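Uncharacterized protein (Bacteroides caccae, PDB 3NO2) is of unknown function but folds as a six-bladed beta-propeller. Local coordinates at residues A[79-84]-A[89-94]; A[118-121]-A[125-128]; A[248-251]-A[255-258]. All coordinates share one frame; numbering follows the deposited sequence.

Contact 1 (A[79-84]-A[89-94]); sequences MQTARI and NALVAW
The selenium of Met79, a selenomethionine, and its terminal methyl come up to the edge of the Trp94 indole and not over its face. SE lies in the ring plane, 5.4 Å from the centroid of the six-membered ring, a Met-aromatic contact made edge-on, and CE packs 3.7 Å from Trp94 CE3. With CG anti to the backbone N (chi1 -170°) and two bends further out, the Met79 chain curls back so that SE also rests 3.9 Å from CB of Val92. On this same face Ala82 CB meets Val92 CG1, and Ile84 CD1 touches Ala90 CB at 4.1 Å. The strands form the hairpin of the two innermost strands of a propeller blade, antiparallel at 173°. A classic beta bulge interrupts it: Gln80 and Thr81 both face Ala93, whose O takes a 3.0 Å bond from Gln80 N and a weak one from Thr81 N. Beyond the bulge Arg83 and Leu91 exchange regular backbone bonds, Leu91 N reaching Arg83 O at 2.8 Å. Their side chains run side by side in the same direction, Arg83 CG 3.7 Å from Leu91 CB. Arg83 NE hydrogen-bonds Ile130 O. On the same face Thr81 CB packs against Ala93 CB.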
# COMPACT_ATOMS: atom_id res chain seq x y z
N MSE A 79 -8.22 10.31 -0.42
CA MSE A 79 -7.97 9.23 -1.37
C MSE A 79 -6.64 8.58 -0.98
O MSE A 79 -5.57 9.18 -1.15
CB MSE A 79 -7.86 9.81 -2.78
CG MSE A 79 -7.85 8.75 -3.83
SE MSE A 79 -9.60 8.05 -4.34
CE MSE A 79 -10.10 9.41 -5.57
N GLN A 80 -6.71 7.34 -0.50
CA GLN A 80 -5.55 6.66 0.03
C GLN A 80 -5.26 5.32 -0.62
O GLN A 80 -4.15 4.83 -0.44
CB GLN A 80 -5.67 6.45 1.54
CG GLN A 80 -5.71 7.73 2.36
CD GLN A 80 -4.38 8.38 2.60
OE1 GLN A 80 -3.36 7.98 2.07
NE2 GLN A 80 -4.39 9.45 3.39
N THR A 81 -6.20 4.72 -1.36
CA THR A 81 -6.00 3.51 -2.12
C THR A 81 -5.84 3.83 -3.59
O THR A 81 -6.58 4.64 -4.14
CB THR A 81 -7.24 2.59 -1.98
OG1 THR A 81 -7.42 2.15 -0.63
CG2 THR A 81 -7.17 1.35 -2.88
N ALA A 82 -4.90 3.14 -4.23
CA ALA A 82 -4.74 3.20 -5.69
C ALA A 82 -3.92 1.97 -6.12
O ALA A 82 -2.72 1.93 -5.88
CB ALA A 82 -4.06 4.48 -6.10
N ARG A 83 -4.56 0.99 -6.74
CA ARG A 83 -3.88 -0.24 -7.19
C ARG A 83 -4.42 -0.63 -8.56
O ARG A 83 -5.48 -0.18 -8.99
CB ARG A 83 -4.05 -1.38 -6.19
CG ARG A 83 -5.49 -1.85 -6.07
CD ARG A 83 -5.62 -3.09 -5.24
NE ARG A 83 -5.25 -2.90 -3.86
CZ ARG A 83 -4.17 -3.39 -3.27
NH1 ARG A 83 -3.31 -4.13 -3.95
NH2 ARG A 83 -3.99 -3.18 -1.99
N ILE A 84 -3.68 -1.48 -9.24
CA ILE A 84 -4.13 -2.14 -10.46
C ILE A 84 -4.53 -3.56 -10.11
O ILE A 84 -3.73 -4.33 -9.53
CB ILE A 84 -3.05 -2.10 -11.53
CG1 ILE A 84 -2.68 -0.66 -11.88
CG2 ILE A 84 -3.50 -2.93 -12.77
CD1 ILE A 84 -3.78 0.19 -12.55
N ASN A 89 -7.93 -3.27 -14.47
CA ASN A 89 -8.60 -2.04 -14.08
C ASN A 89 -7.98 -1.47 -12.81
O ASN A 89 -7.32 -2.19 -12.06
CB ASN A 89 -10.09 -2.29 -13.91
CG ASN A 89 -10.76 -2.64 -15.23
OD1 ASN A 89 -10.48 -2.00 -16.24
ND2 ASN A 89 -11.64 -3.63 -15.19
N ALA A 90 -8.17 -0.19 -12.58
CA ALA A 90 -7.71 0.46 -11.34
C ALA A 90 -8.75 0.37 -10.26
O ALA A 90 -9.97 0.36 -10.55
CB ALA A 90 -7.41 1.95 -11.60
N LEU A 91 -8.29 0.28 -9.02
CA LEU A 91 -9.13 0.35 -7.83
C LEU A 91 -8.58 1.56 -7.07
O LEU A 91 -7.36 1.65 -6.78
CB LEU A 91 -9.00 -0.91 -6.96
CG LEU A 91 -9.85 -0.99 -5.68
CD1 LEU A 91 -11.31 -1.31 -5.99
CD2 LEU A 91 -9.31 -2.03 -4.70
N VAL A 92 -9.46 2.52 -6.77
CA VAL A 92 -9.11 3.65 -5.92
C VAL A 92 -10.13 3.78 -4.81
O VAL A 92 -11.25 3.29 -4.93
CB VAL A 92 -8.98 4.95 -6.70
CG1 VAL A 92 -7.89 4.85 -7.81
CG2 VAL A 92 -10.34 5.43 -7.28
N ALA A 93 -9.82 4.46 -3.73
CA ALA A 93 -10.77 4.61 -2.63
C ALA A 93 -10.42 5.80 -1.75
O ALA A 93 -9.24 6.06 -1.52
CB ALA A 93 -10.86 3.31 -1.75
N TRP A 94 -11.46 6.44 -1.21
CA TRP A 94 -11.30 7.52 -0.27
C TRP A 94 -11.97 7.24 1.06
O TRP A 94 -13.08 6.72 1.17
CB TRP A 94 -11.72 8.88 -0.85
CG TRP A 94 -13.17 9.14 -1.09
CD1 TRP A 94 -14.16 9.36 -0.18
CD2 TRP A 94 -13.79 9.30 -2.38
NE1 TRP A 94 -15.34 9.63 -0.81
CE2 TRP A 94 -15.13 9.62 -2.16
CE3 TRP A 94 -13.31 9.23 -3.68
CZ2 TRP A 94 -16.02 9.85 -3.22
CZ3 TRP A 94 -14.20 9.49 -4.75
CH2 TRP A 94 -15.53 9.77 -4.49

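Contact 2 (A[118-121]-A[125-128]); sequences TGIE and AQFR
Gln126 OE1 is gripped by two donors from the preceding blade, the hydroxyl of Ser99 and the backbone N of Gly96, while the other end of the same amide reaches across the turn to Ile120. There NE2 gives a 3.0 Å hydrogen bond to Ile120 O, nearly straight at 159° and in the carbonyl plane, with that oxygen only 10° out of the amide plane. Bonds at both ends therefore fix the rotation of the amide. The chain reaches this far because it is extended beyond CG (chi2 175°). Thr118 OG1 lies 3.5 Å from Gln126 NE2, but at a poor angle for a bond; the hydroxyl instead accepts Ile120 N at 3.1 Å, which makes an ST turn. Next to the amide bond Ile120 lays its CG2 branch 3.7 Å from Ala125 CB, touching the Ala125 carbonyl O and Gln126 CG as well. Leu142 of strand 138-142 packs against Thr118, Ile120 and Gln126 alike. Further on, Arg128 NH2 hydrogen-bonds a bound citrate, probably from the crystallisation liquor. The arrangement belongs to the connection from the outermost strand of one propeller blade, 110-116, to the innermost of the next, 131-132, with an ST turn in it.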
# COMPACT_ATOMS: atom_id res chain seq x y z
N THR A 118 -17.81 3.44 8.11
CA THR A 118 -16.97 2.73 9.06
C THR A 118 -17.31 3.02 10.49
O THR A 118 -16.89 2.26 11.37
CB THR A 118 -15.48 3.12 8.89
OG1 THR A 118 -15.29 4.53 9.09
CG2 THR A 118 -14.95 2.68 7.50
N GLY A 119 -17.95 4.13 10.74
CA GLY A 119 -18.18 4.58 12.13
C GLY A 119 -16.99 5.36 12.70
O GLY A 119 -17.08 5.87 13.83
N ILE A 120 -15.91 5.52 11.95
CA ILE A 120 -14.69 6.19 12.42
C ILE A 120 -14.74 7.64 11.96
O ILE A 120 -14.76 7.91 10.76
CB ILE A 120 -13.45 5.48 11.87
CG1 ILE A 120 -13.36 4.07 12.44
CG2 ILE A 120 -12.19 6.27 12.13
CD1 ILE A 120 -12.37 3.15 11.68
N GLU A 121 -14.79 8.57 12.90
CA GLU A 121 -15.06 9.97 12.59
C GLU A 121 -14.00 10.63 11.68
O GLU A 121 -14.35 11.20 10.64
CB GLU A 121 -15.29 10.76 13.88
CG GLU A 121 -15.47 12.26 13.65
CD GLU A 121 -16.20 13.01 14.80
OE1 GLU A 121 -16.60 12.39 15.79
OE2 GLU A 121 -16.39 14.20 14.64
N ALA A 125 -8.16 8.34 10.07
CA ALA A 125 -8.11 7.20 10.95
C ALA A 125 -8.80 5.98 10.40
O ALA A 125 -8.97 4.99 11.13
CB ALA A 125 -8.70 7.59 12.35
N GLN A 126 -9.24 6.03 9.15
CA GLN A 126 -9.90 4.90 8.48
C GLN A 126 -8.86 3.99 7.84
O GLN A 126 -8.16 3.26 8.54
CB GLN A 126 -10.98 5.38 7.51
CG GLN A 126 -12.13 6.11 8.24
CD GLN A 126 -13.16 6.71 7.31
OE1 GLN A 126 -13.14 6.48 6.10
NE2 GLN A 126 -14.07 7.52 7.87
N PHE A 127 -8.71 4.02 6.51
CA PHE A 127 -7.86 3.05 5.83
C PHE A 127 -6.79 3.72 5.00
O PHE A 127 -6.78 4.94 4.74
CB PHE A 127 -8.70 2.13 4.94
CG PHE A 127 -9.57 2.85 3.94
CD1 PHE A 127 -9.06 3.33 2.74
CD2 PHE A 127 -10.90 3.11 4.25
CE1 PHE A 127 -9.92 3.97 1.82
CE2 PHE A 127 -11.72 3.74 3.33
CZ PHE A 127 -11.21 4.15 2.15
N ARG A 128 -5.84 2.88 4.55
CA ARG A 128 -4.87 3.26 3.54
C ARG A 128 -5.13 2.42 2.29
O ARG A 128 -5.81 2.92 1.36
CB ARG A 128 -3.44 3.19 4.08
CG ARG A 128 -3.21 4.17 5.21
CD ARG A 128 -3.25 5.63 4.76
NE ARG A 128 -3.07 6.55 5.89
CZ ARG A 128 -4.01 6.98 6.70
NH1 ARG A 128 -5.26 6.66 6.53
NH2 ARG A 128 -3.66 7.70 7.77

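Contact 3 (A[248-251]-A[255-258]); sequences EIDS and VVWQ
Val256 CG2 sits against the Glu248 side chain, 3.8 Å from the carboxylate carbon CD, while its other methyl, CG1, reaches Asp250 OD2 at 3.7 Å. Val256 thus touches both acidic side chains, one with each methyl, in the hairpin that joins the two outermost strands, 246-249 and 255-259, of one blade of the six-bladed propeller. Glu248 keeps CG anti to its backbone N (chi1 -179°) and stays extended, so its aliphatic part passes over that first methyl and its carboxylate ends beside Trp257, with OE1 3.8 Å from Trp257 CB. The Glu248 and Trp257 side chains cross at about a right angle, and the carboxylate and indole planes are 61° apart.

Two backbone bonds underlie this packing. Glu248 N donates to Trp257 O at 2.9 Å, almost straight at 175°, and Val256 N returns a bond of the same length to Glu248 O. The register then slips by one residue, a beta bulge, and the next pair is Ile249 with Val255, a non-hydrogen-bonded pair on the other face of the sheet; there Ile249 CG2 touches Val255 CG2 at 3.9 Å.

Outside the hairpin, Lys22 forms a salt bridge with Glu248 OE1 and a cation-pi contact with Trp257, so a single ammonium ties the carboxylate to the ring; Lys25 adds a second cation-pi contact to the indole. Glu248 is buried, with Leu221 and Tyr227 against its side chain, and the nearby lysine probably favours its ionised form. The turn between the two strands is drawn in by Asp250, whose OD1 accepts a hydrogen bond from Lys254 N and a weak one from Glu252 N.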
# COMPACT_ATOMS: atom_id res chain seq x y z
N GLU A 248 13.95 -6.43 1.14
CA GLU A 248 13.49 -7.68 0.56
C GLU A 248 13.92 -8.77 1.52
O GLU A 248 15.11 -8.89 1.85
CB GLU A 248 14.10 -7.95 -0.80
CG GLU A 248 13.61 -9.24 -1.45
CD GLU A 248 14.30 -9.54 -2.76
OE1 GLU A 248 15.10 -8.71 -3.26
OE2 GLU A 248 14.04 -10.64 -3.27
N ILE A 249 12.96 -9.59 1.97
CA ILE A 249 13.26 -10.77 2.76
C ILE A 249 13.01 -11.97 1.87
O ILE A 249 12.13 -11.99 1.00
CB ILE A 249 12.51 -10.86 4.11
CG1 ILE A 249 11.00 -10.87 3.93
CG2 ILE A 249 12.99 -9.72 5.09
CD1 ILE A 249 10.25 -11.36 5.18
N ASP A 250 13.79 -13.02 2.10
CA ASP A 250 13.59 -14.29 1.42
C ASP A 250 12.59 -15.13 2.22
O ASP A 250 12.09 -14.71 3.27
CB ASP A 250 14.94 -15.00 1.16
CG ASP A 250 15.64 -15.48 2.37
OD1 ASP A 250 15.13 -15.46 3.49
OD2 ASP A 250 16.83 -15.89 2.18
N SER A 251 12.38 -16.36 1.75
CA SER A 251 11.38 -17.23 2.39
C SER A 251 11.77 -17.68 3.81
O SER A 251 10.91 -18.08 4.58
CB SER A 251 11.10 -18.46 1.52
OG SER A 251 12.25 -19.28 1.40
N VAL A 255 16.96 -10.70 5.42
CA VAL A 255 17.07 -9.54 4.55
C VAL A 255 18.18 -9.80 3.53
O VAL A 255 19.36 -9.97 3.91
CB VAL A 255 17.35 -8.24 5.31
CG1 VAL A 255 17.59 -7.08 4.36
CG2 VAL A 255 16.18 -7.89 6.26
N VAL A 256 17.81 -9.87 2.25
CA VAL A 256 18.71 -10.17 1.15
C VAL A 256 19.08 -8.95 0.32
O VAL A 256 20.04 -9.00 -0.47
CB VAL A 256 18.19 -11.32 0.23
CG1 VAL A 256 18.09 -12.63 1.06
CG2 VAL A 256 16.88 -10.94 -0.42
N TRP A 257 18.33 -7.87 0.46
CA TRP A 257 18.53 -6.64 -0.30
C TRP A 257 17.81 -5.51 0.44
O TRP A 257 16.78 -5.78 1.09
CB TRP A 257 18.04 -6.79 -1.75
CG TRP A 257 18.08 -5.53 -2.57
CD1 TRP A 257 19.09 -5.10 -3.37
CD2 TRP A 257 17.05 -4.53 -2.66
NE1 TRP A 257 18.78 -3.91 -3.93
CE2 TRP A 257 17.52 -3.54 -3.55
CE3 TRP A 257 15.78 -4.38 -2.11
CZ2 TRP A 257 16.77 -2.43 -3.88
CZ3 TRP A 257 15.03 -3.30 -2.45
CH2 TRP A 257 15.52 -2.31 -3.32
N GLN A 258 18.34 -4.29 0.40
CA GLN A 258 17.68 -3.19 1.06
C GLN A 258 18.07 -1.86 0.48
O GLN A 258 19.14 -1.72 -0.11
CB GLN A 258 18.00 -3.19 2.57
CG GLN A 258 19.49 -2.94 2.90
CD GLN A 258 19.74 -3.18 4.35
OE1 GLN A 258 19.61 -2.26 5.20
NE2 GLN A 258 20.14 -4.43 4.69

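How the contacts relate
Contacts 1 and 2 touch: Thr81 OG1 probably hydrogen-bonds Arg128 O at 2.7 Å, and Phe127 CZ packs on Trp94 O, so the connecting loop leans directly on the inner hairpin of the blade it leaves. Contact 3 stands apart, on the opposite side of the chain's centre, about 18 Å from contact 1 between nearest atoms. Both 79-84/89-94 and 248-251/255-258 are bulged antiparallel hairpins, but the first joins the inner strands of its blade and is buried, with an apolar cluster on the Met79 face, whereas the second joins outer strands, is partly exposed and mixes carboxylates with valine. Contact 2, also buried, lacks strand pairing and is tied by one side-chain amide bond alongside apolar packing.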